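Local coordinates for SusD superfamily protein (Bacteroides vulgatus ATCC 8482, PDB 3JQ0), which is probably an outer-membrane nutrient-binding protein of the SusD family, likely to capture sugars at the cell surface, though its ligand is not known, at residues M187-A192 with Y207-N212; F304-F309 with A322-D327; Q343-E348 with S354-F359; K397-N400 with E405-Y408. All blocks are in the same frame, centred on the assembly; numbering follows the deposited sequence.

Interaction 1 (M187-A192 with Y207-N212); sequences MLKGEA and YTIAKN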
loop_
_atom_site.group_PDB
_atom_site.type_symbol
_atom_site.label_atom_id
_atom_site.label_comp_id
_atom_site.label_asym_id
_atom_site.label_seq_id
_atom_site.Cartn_x
_atom_site.Cartn_y
_atom_site.Cartn_z
HETATM N N MSE A 187 -9.222 -9.318 -5.268
HETATM C CA MSE A 187 -8.561 -8.698 -4.126
HETATM C C MSE A 187 -9.383 -7.525 -3.618
HETATM O O MSE A 187 -9.634 -7.387 -2.411
HETATM C CB MSE A 187 -7.157 -8.204 -4.514
HETATM C CG MSE A 187 -6.063 -9.254 -4.537
HETATM SE SE MSE A 187 -5.748 -10.126 -2.841
HETATM C CE MSE A 187 -5.215 -8.644 -1.800
ATOM N N LEU A 188 -9.777 -6.627 -4.507
ATOM C CA LEU A 188 -10.543 -5.451 -4.131
ATOM C C LEU A 188 -11.883 -5.877 -3.528
ATOM O O LEU A 188 -12.343 -5.306 -2.539
ATOM C CB LEU A 188 -10.758 -4.577 -5.356
ATOM C CG LEU A 188 -11.708 -3.401 -5.150
ATOM C CD1 LEU A 188 -11.194 -2.425 -4.096
ATOM C CD2 LEU A 188 -11.946 -2.693 -6.491
ATOM N N LYS A 189 -12.501 -6.888 -4.105
ATOM C CA LYS A 189 -13.769 -7.419 -3.565
ATOM C C LYS A 189 -13.579 -7.890 -2.120
ATOM O O LYS A 189 -14.391 -7.593 -1.236
ATOM C CB LYS A 189 -14.260 -8.541 -4.459
ATOM C CG LYS A 189 -15.631 -9.090 -4.035
ATOM C CD LYS A 189 -16.157 -10.135 -4.985
ATOM C CE LYS A 189 -17.555 -10.582 -4.656
ATOM N NZ LYS A 189 -18.006 -11.682 -5.578
ATOM N N GLY A 190 -12.509 -8.634 -1.867
ATOM C CA GLY A 190 -12.245 -9.078 -0.514
ATOM C C GLY A 190 -12.071 -7.890 0.430
ATOM O O GLY A 190 -12.639 -7.872 1.547
ATOM N N GLU A 191 -11.325 -6.865 -0.008
ATOM C CA GLU A 191 -11.139 -5.717 0.843
ATOM C C GLU A 191 -12.455 -5.003 1.117
ATOM O O GLU A 191 -12.732 -4.567 2.246
ATOM C CB GLU A 191 -10.157 -4.703 0.231
ATOM C CG GLU A 191 -8.764 -5.253 0.026
ATOM C CD GLU A 191 -7.774 -4.141 -0.249
ATOM O OE1 GLU A 191 -7.965 -3.325 -1.173
ATOM O OE2 GLU A 191 -6.829 -4.033 0.558
ATOM N N ALA A 192 -13.262 -4.832 0.085
ATOM C CA ALA A 192 -14.505 -4.079 0.201
ATOM C C ALA A 192 -15.508 -4.791 1.106
ATOM O O ALA A 192 -16.172 -4.147 1.938
ATOM C CB ALA A 192 -15.133 -3.856 -1.180
ATOM N N TYR A 207 -18.133 -11.169 5.610
ATOM C CA TYR A 207 -16.832 -11.844 5.802
ATOM C C TYR A 207 -16.733 -13.101 4.958
ATOM O O TYR A 207 -15.659 -13.404 4.416
ATOM C CB TYR A 207 -16.628 -12.163 7.277
ATOM C CG TYR A 207 -16.611 -10.971 8.214
ATOM C CD1 TYR A 207 -16.173 -9.702 7.823
ATOM C CD2 TYR A 207 -17.066 -11.118 9.517
ATOM C CE1 TYR A 207 -16.114 -8.668 8.723
ATOM C CE2 TYR A 207 -17.054 -10.079 10.438
ATOM C CZ TYR A 207 -16.557 -8.858 10.019
ATOM O OH TYR A 207 -16.468 -7.774 10.878
ATOM N N THR A 208 -17.837 -13.832 4.809
ATOM C CA THR A 208 -17.846 -15.008 3.947
ATOM C C THR A 208 -17.602 -14.652 2.490
ATOM O O THR A 208 -16.809 -15.272 1.791
ATOM C CB THR A 208 -19.159 -15.808 4.121
ATOM O OG1 THR A 208 -19.223 -16.283 5.457
ATOM C CG2 THR A 208 -19.284 -16.927 3.122
ATOM N N ILE A 209 -18.274 -13.601 2.003
ATOM C CA ILE A 209 -18.015 -13.114 0.641
ATOM C C ILE A 209 -16.548 -12.732 0.474
ATOM O O ILE A 209 -15.918 -13.046 -0.525
ATOM C CB ILE A 209 -18.987 -11.961 0.265
ATOM C CG1 ILE A 209 -20.430 -12.509 0.218
ATOM C CG2 ILE A 209 -18.596 -11.334 -1.049
ATOM C CD1 ILE A 209 -21.471 -11.430 0.238
ATOM N N ALA A 210 -16.027 -12.009 1.447
ATOM C CA ALA A 210 -14.625 -11.614 1.400
ATOM C C ALA A 210 -13.684 -12.810 1.341
ATOM O O ALA A 210 -12.758 -12.843 0.519
ATOM C CB ALA A 210 -14.277 -10.721 2.615
ATOM N N LYS A 211 -13.895 -13.769 2.240
ATOM C CA LYS A 211 -13.085 -14.984 2.276
ATOM C C LYS A 211 -13.076 -15.645 0.909
ATOM O O LYS A 211 -12.046 -16.034 0.379
ATOM C CB LYS A 211 -13.624 -15.946 3.332
ATOM C CG LYS A 211 -12.921 -17.294 3.348
ATOM C CD LYS A 211 -13.443 -18.231 4.409
ATOM C CE LYS A 211 -14.876 -18.592 4.254
ATOM N NZ LYS A 211 -15.291 -19.800 5.035
ATOM N N ASN A 212 -14.250 -15.806 0.321
ATOM C CA ASN A 212 -14.368 -16.456 -0.965
ATOM C C ASN A 212 -13.660 -15.695 -2.088
ATOM O O ASN A 212 -13.092 -16.300 -2.985
ATOM C CB ASN A 212 -15.846 -16.720 -1.322
ATOM C CG ASN A 212 -16.504 -17.729 -0.395
ATOM O OD1 ASN A 212 -15.860 -18.544 0.205
ATOM N ND2 ASN A 212 -17.808 -17.639 -0.304
HETATM O O HOH W 1 -16.982 -13.702 -3.049
#
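Gly-190 and Ala-210 bring the two helices together, their CA atoms only 4.0 Å apart. The main van der Waals contact here is between the Ala-210 methyl and the glycine backbone: CB lies 3.5 Å from Gly-190 O. With no side chain on the glycine and a single methyl on the alanine, one backbone can lie almost against the other.

The second apolar contact is further out, where Lys-189 lays its aliphatic chain across Ile-209 at about a right angle. The lysine CG stands anti to the backbone N (chi1 -176°) and the chain runs extended from there, which carries CE to within 3.8 Å of the CG2 branch of Ile-209.

Polar links between the segments go through water. One water donates to Ile-209 O at 2.8 Å and receives a weak bond from Lys-189 NZ; the stronger partner of that ammonium is Glu-164, in a salt bridge.

Ile-209 and Ala-210 also touch Tyr-193, one turn further along helix 182-199, while Leu-188 packs against helix 97-122. Close Gly/Ala packing of two consecutive helices, 182-199 and 204-217, joined by a short turn, makes a helical hairpin, consistent with the TPR-like helical scaffold of SusD proteins.

Interaction 2 (F304-F309 with A322-D327); sequences FYFKGF and AVYKKD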
loop_
_atom_site.group_PDB
_atom_site.type_symbol
_atom_site.label_atom_id
_atom_site.label_comp_id
_atom_site.label_asym_id
_atom_site.label_seq_id
_atom_site.Cartn_x
_atom_site.Cartn_y
_atom_site.Cartn_z
ATOM N N PHE A 304 11.824 2.151 16.266
ATOM C CA PHE A 304 11.165 1.057 15.575
ATOM C C PHE A 304 12.145 0.055 15.007
ATOM O O PHE A 304 11.825 -1.132 14.933
ATOM C CB PHE A 304 10.253 1.597 14.481
ATOM C CG PHE A 304 9.492 0.533 13.753
ATOM C CD1 PHE A 304 8.381 -0.057 14.307
ATOM C CD2 PHE A 304 9.942 0.071 12.514
ATOM C CE1 PHE A 304 7.711 -1.090 13.637
ATOM C CE2 PHE A 304 9.255 -0.965 11.849
ATOM C CZ PHE A 304 8.128 -1.490 12.419
ATOM N N TYR A 305 13.346 0.506 14.630
ATOM C CA TYR A 305 14.297 -0.395 14.016
ATOM C C TYR A 305 14.572 -1.605 14.887
ATOM O O TYR A 305 14.744 -2.691 14.355
ATOM C CB TYR A 305 15.618 0.323 13.657
ATOM C CG TYR A 305 16.611 -0.565 12.955
ATOM C CD1 TYR A 305 16.545 -0.751 11.590
ATOM C CD2 TYR A 305 17.558 -1.286 13.671
ATOM C CE1 TYR A 305 17.414 -1.594 10.931
ATOM C CE2 TYR A 305 18.424 -2.149 13.012
ATOM C CZ TYR A 305 18.334 -2.323 11.656
ATOM O OH TYR A 305 19.156 -3.181 11.015
ATOM N N PHE A 306 14.609 -1.426 16.214
ATOM C CA PHE A 306 14.886 -2.522 17.135
ATOM C C PHE A 306 13.656 -3.159 17.756
ATOM O O PHE A 306 13.809 -4.087 18.546
ATOM C CB PHE A 306 15.925 -2.079 18.189
ATOM C CG PHE A 306 17.261 -1.707 17.612
ATOM C CD1 PHE A 306 18.124 -2.698 17.212
ATOM C CD2 PHE A 306 17.616 -0.374 17.432
ATOM C CE1 PHE A 306 19.357 -2.389 16.650
ATOM C CE2 PHE A 306 18.855 -0.057 16.873
ATOM C CZ PHE A 306 19.717 -1.051 16.508
ATOM N N LYS A 307 12.478 -2.690 17.389
ATOM C CA LYS A 307 11.231 -3.225 17.910
ATOM C C LYS A 307 10.263 -3.716 16.826
ATOM O O LYS A 307 9.141 -4.082 17.101
ATOM C CB LYS A 307 10.542 -2.222 18.835
ATOM C CG LYS A 307 11.273 -2.001 20.171
ATOM C CD LYS A 307 11.129 -3.261 21.069
ATOM C CE LYS A 307 11.569 -3.106 22.490
ATOM N NZ LYS A 307 11.602 -4.389 23.194
ATOM N N GLY A 308 10.709 -3.773 15.576
ATOM C CA GLY A 308 9.856 -4.140 14.457
ATOM C C GLY A 308 9.846 -5.624 14.138
ATOM O O GLY A 308 8.825 -6.171 13.722
ATOM N N PHE A 309 11.033 -6.260 14.265
ATOM C CA PHE A 309 11.297 -7.589 13.669
ATOM C C PHE A 309 12.103 -8.429 14.619
ATOM O O PHE A 309 13.048 -7.946 15.264
ATOM C CB PHE A 309 12.109 -7.409 12.368
ATOM C CG PHE A 309 11.418 -6.571 11.335
ATOM C CD1 PHE A 309 11.613 -5.206 11.348
ATOM C CD2 PHE A 309 10.635 -7.134 10.347
ATOM C CE1 PHE A 309 11.002 -4.380 10.383
ATOM C CE2 PHE A 309 10.024 -6.319 9.387
ATOM C CZ PHE A 309 10.206 -4.971 9.422
ATOM N N ALA A 322 20.016 0.403 9.263
ATOM C CA ALA A 322 20.485 1.235 10.368
ATOM C C ALA A 322 21.739 1.974 9.935
ATOM O O ALA A 322 22.715 1.356 9.485
ATOM C CB ALA A 322 20.774 0.346 11.598
ATOM N N VAL A 323 21.752 3.272 10.179
ATOM C CA VAL A 323 22.965 4.058 10.074
ATOM C C VAL A 323 23.390 4.539 11.466
ATOM O O VAL A 323 22.579 4.682 12.379
ATOM C CB VAL A 323 22.834 5.221 9.064
ATOM C CG1 VAL A 323 22.512 4.694 7.657
ATOM C CG2 VAL A 323 21.826 6.291 9.480
ATOM N N TYR A 324 24.685 4.701 11.575
ATOM C CA TYR A 324 25.396 4.999 12.793
ATOM C C TYR A 324 26.218 6.252 12.568
ATOM O O TYR A 324 26.393 6.756 11.448
ATOM C CB TYR A 324 26.308 3.796 13.196
ATOM C CG TYR A 324 25.548 2.530 13.444
ATOM C CD1 TYR A 324 25.033 1.777 12.387
ATOM C CD2 TYR A 324 25.339 2.072 14.739
ATOM C CE1 TYR A 324 24.309 0.631 12.611
ATOM C CE2 TYR A 324 24.610 0.917 14.966
ATOM C CZ TYR A 324 24.061 0.220 13.912
ATOM O OH TYR A 324 23.324 -0.942 14.128
ATOM N N LYS A 325 26.778 6.785 13.653
ATOM C CA LYS A 325 27.856 7.766 13.536
ATOM C C LYS A 325 28.972 7.362 14.498
ATOM O O LYS A 325 28.726 6.848 15.620
ATOM C CB LYS A 325 27.364 9.202 13.775
ATOM C CG LYS A 325 26.528 9.766 12.622
ATOM C CD LYS A 325 25.748 11.029 12.977
ATOM C CE LYS A 325 26.585 12.219 13.276
ATOM N NZ LYS A 325 25.683 13.365 13.778
ATOM N N LYS A 326 30.195 7.601 14.061
ATOM C CA LYS A 326 31.372 7.349 14.883
ATOM C C LYS A 326 31.906 8.699 15.317
ATOM O O LYS A 326 32.294 9.525 14.469
ATOM C CB LYS A 326 32.419 6.607 14.080
ATOM C CG LYS A 326 33.667 6.266 14.953
ATOM C CD LYS A 326 34.549 5.255 14.272
ATOM C CE LYS A 326 35.158 5.782 13.065
ATOM N NZ LYS A 326 36.054 4.749 12.411
ATOM N N ASP A 327 31.918 8.974 16.591
ATOM C CA ASP A 327 32.367 10.255 17.090
ATOM C C ASP A 327 33.889 10.353 17.077
ATOM O O ASP A 327 34.595 9.397 16.747
ATOM C CB ASP A 327 31.685 10.571 18.431
ATOM C CG ASP A 327 32.068 9.676 19.530
ATOM O OD1 ASP A 327 33.225 9.206 19.578
ATOM O OD2 ASP A 327 31.190 9.526 20.422
#
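Tyr-305 meets Ala-322 through a ring swung out on a trans first torsion (chi1 -177°) and set nearly perpendicular at CB (chi2 84°). That pair of torsions turns one face of the phenol ring to the strand. Phe-306 takes the other course: its CG sits beside the backbone N, and the end of its ring comes near Tyr-324.

The Ala-322 methyl lies over the tyrosine face in a CH-pi contact, its CB 3.8 Å from the ring centroid and 20° off the normal. It is displaced to the phenol end, so its closest ring atom is Tyr-305 CZ, at 3.6 Å. Within the loop the two aromatics pack on each other, with Tyr-305 CD2 placed 3.5 Å above the plane of the Phe-306 ring and over its centre. The outer contact is looser: Tyr-324 OH comes up to the edge of Phe-306, 4.3 Å from CZ.

Replacing Tyr-305 with an alanine would probably open a gap beneath the Ala-322 methyl and leave the Phe-306 ring without the edge that packs on its face.

Trp-316 and Tyr-334 also touch the Tyr-305 ring, and its hydroxyl hydrogen-bonds a glycerol, probably from the crystallisation liquor. Phe-306 meets Tyr-334 edge-to-face. The whole is an aromatic cluster that fastens the loop between strand 299-300 and helix 315-319 to the two-stranded antiparallel hairpin 320-326/332-339; the glycerol may mark a small pocket beside it, though no natural ligand is established there.

Interaction 3 (Q343-E348 with S354-F359); sequences QGTMLE and SFLDDF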
loop_
_atom_site.group_PDB
_atom_site.type_symbol
_atom_site.label_atom_id
_atom_site.label_comp_id
_atom_site.label_asym_id
_atom_site.label_seq_id
_atom_site.Cartn_x
_atom_site.Cartn_y
_atom_site.Cartn_z
ATOM N N GLN A 343 15.132 -0.569 -3.878
ATOM C CA GLN A 343 16.522 -0.319 -4.166
ATOM C C GLN A 343 16.795 0.231 -5.541
ATOM O O GLN A 343 17.918 0.685 -5.835
ATOM C CB GLN A 343 17.339 -1.588 -3.941
ATOM C CG GLN A 343 17.440 -2.026 -2.496
ATOM C CD GLN A 343 18.434 -1.182 -1.716
ATOM O OE1 GLN A 343 19.561 -0.909 -2.167
ATOM N NE2 GLN A 343 18.034 -0.794 -0.522
ATOM N N GLY A 344 15.806 0.222 -6.421
ATOM C CA GLY A 344 16.010 0.784 -7.746
ATOM C C GLY A 344 17.143 0.087 -8.507
ATOM O O GLY A 344 17.349 -1.128 -8.409
ATOM N N THR A 345 17.807 0.874 -9.338
ATOM C CA THR A 345 18.829 0.380 -10.236
ATOM C C THR A 345 19.881 1.437 -10.418
ATOM O O THR A 345 19.647 2.617 -10.215
ATOM C CB THR A 345 18.187 -0.044 -11.596
ATOM O OG1 THR A 345 19.115 -0.810 -12.341
ATOM C CG2 THR A 345 17.701 1.148 -12.393
HETATM N N MSE A 346 21.046 0.993 -10.870
HETATM C CA MSE A 346 22.118 1.890 -11.167
HETATM C C MSE A 346 22.350 1.870 -12.644
HETATM O O MSE A 346 22.780 0.847 -13.186
HETATM C CB MSE A 346 23.412 1.391 -10.574
HETATM C CG MSE A 346 23.697 1.949 -9.416
HETATM SE SE MSE A 346 23.857 3.904 -9.180
HETATM C CE MSE A 346 24.563 4.817 -10.781
ATOM N N LEU A 347 22.026 2.965 -13.307
ATOM C CA LEU A 347 22.239 3.077 -14.715
ATOM C C LEU A 347 23.730 3.314 -15.013
ATOM O O LEU A 347 24.409 4.085 -14.350
ATOM C CB LEU A 347 21.344 4.190 -15.258
ATOM C CG LEU A 347 19.854 4.042 -14.972
ATOM C CD1 LEU A 347 19.075 5.266 -15.439
ATOM C CD2 LEU A 347 19.292 2.772 -15.579
ATOM N N GLU A 348 24.242 2.614 -16.027
ATOM C CA GLU A 348 25.616 2.808 -16.512
ATOM C C GLU A 348 25.868 4.298 -16.808
ATOM O O GLU A 348 25.020 4.973 -17.379
ATOM C CB GLU A 348 25.863 1.895 -17.738
ATOM C CG GLU A 348 25.969 0.391 -17.308
ATOM C CD GLU A 348 25.665 -0.697 -18.393
ATOM O OE1 GLU A 348 26.034 -0.566 -19.600
ATOM O OE2 GLU A 348 25.087 -1.727 -17.989
ATOM N N SER A 354 18.767 5.159 -9.289
ATOM C CA SER A 354 17.533 5.510 -9.968
ATOM C C SER A 354 16.386 4.675 -9.411
ATOM O O SER A 354 16.408 3.438 -9.494
ATOM C CB SER A 354 17.686 5.277 -11.470
ATOM O OG SER A 354 18.689 6.153 -12.017
ATOM N N PHE A 355 15.383 5.339 -8.852
ATOM C CA PHE A 355 14.246 4.664 -8.201
ATOM C C PHE A 355 13.165 4.343 -9.204
ATOM O O PHE A 355 12.135 5.035 -9.310
ATOM C CB PHE A 355 13.790 5.503 -6.997
ATOM C CG PHE A 355 14.838 5.523 -5.924
ATOM C CD1 PHE A 355 15.002 4.438 -5.085
ATOM C CD2 PHE A 355 15.726 6.568 -5.794
ATOM C CE1 PHE A 355 15.972 4.392 -4.110
ATOM C CE2 PHE A 355 16.716 6.562 -4.773
ATOM C CZ PHE A 355 16.831 5.452 -3.961
ATOM N N LEU A 356 13.450 3.263 -9.932
ATOM C CA LEU A 356 12.646 2.815 -11.073
ATOM C C LEU A 356 11.970 1.484 -10.826
ATOM O O LEU A 356 11.522 0.841 -11.768
ATOM C CB LEU A 356 13.530 2.765 -12.313
ATOM C CG LEU A 356 14.153 4.095 -12.722
ATOM C CD1 LEU A 356 15.108 3.869 -13.958
ATOM C CD2 LEU A 356 13.124 5.138 -13.055
ATOM N N ASP A 357 11.866 1.078 -9.552
ATOM C CA ASP A 357 11.150 -0.139 -9.226
ATOM C C ASP A 357 9.677 -0.004 -9.567
ATOM O O ASP A 357 9.111 1.091 -9.511
ATOM C CB ASP A 357 11.217 -0.440 -7.725
ATOM C CG ASP A 357 12.591 -0.815 -7.284
ATOM O OD1 ASP A 357 13.116 -1.829 -7.776
ATOM O OD2 ASP A 357 13.114 -0.097 -6.393
ATOM N N ASP A 358 9.051 -1.138 -9.882
ATOM C CA ASP A 358 7.604 -1.178 -9.887
ATOM C C ASP A 358 7.064 -1.007 -8.466
ATOM O O ASP A 358 7.752 -1.334 -7.506
ATOM C CB ASP A 358 7.086 -2.525 -10.441
ATOM C CG ASP A 358 7.281 -2.686 -11.942
ATOM O OD1 ASP A 358 7.712 -1.722 -12.623
ATOM O OD2 ASP A 358 6.963 -3.812 -12.404
ATOM N N PHE A 359 5.863 -0.468 -8.321
ATOM C CA PHE A 359 5.244 -0.285 -7.020
ATOM C C PHE A 359 4.088 -1.249 -6.856
ATOM O O PHE A 359 3.062 -1.115 -7.519
ATOM C CB PHE A 359 4.739 1.128 -6.810
ATOM C CG PHE A 359 4.156 1.355 -5.456
ATOM C CD1 PHE A 359 4.927 1.116 -4.325
ATOM C CD2 PHE A 359 2.862 1.747 -5.277
ATOM C CE1 PHE A 359 4.438 1.334 -3.073
ATOM C CE2 PHE A 359 2.367 1.968 -3.990
ATOM C CZ PHE A 359 3.165 1.743 -2.885
HETATM O O HOH W 2 14.219 -3.025 -5.203
HETATM O O HOH W 3 16.134 -3.255 -7.229
#
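Asp-357 takes the backbone N-H of Gly-344 on its carboxylate, with N to OD2 at 2.7 Å. Its CG lies beside its own backbone N (chi1 -69°), which swings OD2 to the glycine. The donor comes to the syn side, 30° out of the carboxylate plane, and the bond is somewhat bent (146°). One water accepts from Gln-343 N and lies near Asp-357 OD1; another, bound to Gly-344 O, makes only a weak link to OD1.

Next along, Thr-345 and Ser-354 form a single antiparallel hydrogen-bonded pair. Ser-354 N reaches Thr-345 O at 2.8 Å, and Thr-345 N returns to Ser-354 O at 2.9 Å. Gly-344 CA makes a CA-H...O contact with that same Ser-354 O; a CB would clash there, and the positive phi already favours glycine.

Outward, van der Waals packing takes over. Thr-345 CG2 meets Leu-356 CD1 at 4.1 Å, and the Leu-347 CD1 methyl rests against the Ser-354 OG hydroxyl at 3.6 Å. Phe-355, centre of an inverse gamma turn, brings its ring obliquely alongside Gln-343 C and Gly-344 N.

All this closes the base of a loop between strands 332-339 and 359-363; the latter pairs antiparallel with strand 243-247.

Interaction 4 (K397-N400 with E405-Y408); sequences KYFN and EIAY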
loop_
_atom_site.group_PDB
_atom_site.type_symbol
_atom_site.label_atom_id
_atom_site.label_comp_id
_atom_site.label_asym_id
_atom_site.label_seq_id
_atom_site.Cartn_x
_atom_site.Cartn_y
_atom_site.Cartn_z
ATOM N N LYS A 397 14.652 -23.022 6.165
ATOM C CA LYS A 397 15.614 -23.659 7.035
ATOM C C LYS A 397 15.496 -23.132 8.478
ATOM O O LYS A 397 15.338 -23.904 9.435
ATOM C CB LYS A 397 17.042 -23.483 6.504
ATOM C CG LYS A 397 18.086 -24.205 7.312
ATOM C CD LYS A 397 19.496 -23.973 6.798
ATOM C CE LYS A 397 20.568 -24.678 7.611
ATOM N NZ LYS A 397 20.517 -26.049 7.052
ATOM N N TYR A 398 15.587 -21.833 8.646
ATOM C CA TYR A 398 15.508 -21.241 9.952
ATOM C C TYR A 398 14.132 -21.421 10.542
ATOM O O TYR A 398 13.988 -21.733 11.721
ATOM C CB TYR A 398 15.867 -19.764 9.867
ATOM C CG TYR A 398 15.960 -19.094 11.197
ATOM C CD1 TYR A 398 14.844 -18.572 11.825
ATOM C CD2 TYR A 398 17.169 -19.008 11.863
ATOM C CE1 TYR A 398 14.938 -17.996 13.097
ATOM C CE2 TYR A 398 17.288 -18.412 13.116
ATOM C CZ TYR A 398 16.176 -17.914 13.724
ATOM O OH TYR A 398 16.288 -17.348 14.967
ATOM N N PHE A 399 13.094 -21.233 9.754
ATOM C CA PHE A 399 11.716 -21.361 10.246
ATOM C C PHE A 399 11.518 -22.753 10.855
ATOM O O PHE A 399 11.001 -22.880 11.968
ATOM C CB PHE A 399 10.762 -21.114 9.100
ATOM C CG PHE A 399 9.320 -21.180 9.496
ATOM C CD1 PHE A 399 8.696 -20.101 10.045
ATOM C CD2 PHE A 399 8.599 -22.357 9.309
ATOM C CE1 PHE A 399 7.314 -20.198 10.460
ATOM C CE2 PHE A 399 7.260 -22.477 9.680
ATOM C CZ PHE A 399 6.633 -21.403 10.205
ATOM N N ASN A 400 11.914 -23.776 10.129
ATOM C CA ASN A 400 11.700 -25.154 10.589
ATOM C C ASN A 400 12.478 -25.507 11.830
ATOM O O ASN A 400 12.071 -26.420 12.536
ATOM C CB ASN A 400 11.988 -26.133 9.447
ATOM C CG ASN A 400 10.894 -26.109 8.352
ATOM O OD1 ASN A 400 9.768 -25.691 8.601
ATOM N ND2 ASN A 400 11.250 -26.528 7.113
ATOM N N GLU A 405 9.703 -20.686 18.605
ATOM C CA GLU A 405 10.017 -19.280 18.881
ATOM C C GLU A 405 9.247 -18.302 17.979
ATOM O O GLU A 405 8.813 -17.257 18.437
ATOM C CB GLU A 405 11.517 -18.995 18.704
ATOM C CG GLU A 405 12.471 -19.750 19.614
ATOM C CD GLU A 405 13.871 -19.751 19.043
ATOM O OE1 GLU A 405 14.430 -18.676 18.755
ATOM O OE2 GLU A 405 14.363 -20.847 18.766
ATOM N N ILE A 406 9.140 -18.619 16.679
ATOM C CA ILE A 406 8.695 -17.628 15.716
ATOM C C ILE A 406 7.557 -18.075 14.814
ATOM O O ILE A 406 6.970 -17.218 14.130
ATOM C CB ILE A 406 9.872 -16.965 14.936
ATOM C CG1 ILE A 406 10.831 -17.941 14.314
ATOM C CG2 ILE A 406 10.594 -15.953 15.852
ATOM C CD1 ILE A 406 10.293 -18.809 13.280
ATOM N N ALA A 407 7.173 -19.361 14.782
ATOM C CA ALA A 407 5.970 -19.739 14.057
ATOM C C ALA A 407 4.762 -19.285 14.858
ATOM O O ALA A 407 4.797 -19.207 16.078
ATOM C CB ALA A 407 5.882 -21.250 13.812
ATOM N N TYR A 408 3.676 -18.955 14.165
ATOM C CA TYR A 408 2.412 -18.668 14.845
ATOM C C TYR A 408 1.917 -19.956 15.492
ATOM O O TYR A 408 1.910 -20.981 14.820
ATOM C CB TYR A 408 1.396 -18.154 13.813
ATOM C CG TYR A 408 0.037 -17.832 14.399
ATOM C CD1 TYR A 408 -0.173 -16.639 15.078
ATOM C CD2 TYR A 408 -1.021 -18.718 14.297
ATOM C CE1 TYR A 408 -1.402 -16.354 15.656
ATOM C CE2 TYR A 408 -2.247 -18.442 14.876
ATOM C CZ TYR A 408 -2.434 -17.266 15.571
ATOM O OH TYR A 408 -3.621 -16.965 16.153
HETATM O O HOH W 4 13.980 -17.387 16.459
#
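Phe-399, Ile-406 and Ala-407 make the apolar centre of this contact. The phenylalanine points its CG directly opposite its amide nitrogen (chi1 -178°), which carries the ring across from helix 396-401 to the end of helix 403-406. CZ then lies 3.7 Å from Ala-407 CB, while CD1 on the same ring meets Ile-406 CD1 at 3.8 Å. Ile-406 has CG1 set between the backbone N and the carbonyl carbon (chi1 51°). That same CG1 comes to the edge of the Tyr-398 ring, near its plane and 4.3 Å from CE1, so the isoleucine touches both aromatics, Tyr-398 through CG1 and Phe-399 through CD1. Were Phe-399 shortened to a serine, the methyl of Ala-407 would probably face a gap and Ile-406 CD1 would lose its ring partner.

The polar part is at the outer side and runs through one water, 2.7 Å from Tyr-398 OH. In one of the two modelled conformers of Glu-405, this water donates to OE1, while OE2 is hydrogen-bonded to His-402, whose ring stacks on Tyr-398.

Behind the apolar residues, Phe-399 touches Glu-391 and Ile-406 touches Tyr-394, both of helix 383-394. The chemistry is thus divided: direct hydrocarbon packing holds the buried side of the close-packed pair of short helices 396-401 and 403-406, whereas the exposed side is joined, at least part of the time, through solvent, a link likely to tolerate small shifts.

How the interactions relate
The four contacts follow one another along the chain without nesting. Interaction 1 lies in a helical region, between the consecutive helices 182-199 and 204-217, and across the chain's centre from interactions 2 and 3, with centres about 38 and 34 Å away. Interactions 2, 3 and 4 all come later, in the SusD-family portion of the chain. Strand 320-326 of interaction 2 pairs with strand 332-339, and the chain leaving that hairpin forms the loop of interaction 3. Interactions 2 and 4 approach most closely, nearest atoms about 8 Å apart. None touches another: interaction 2 ties a loop to a strand hairpin, interaction 3 closes a loop, and interaction 4 joins two short helices.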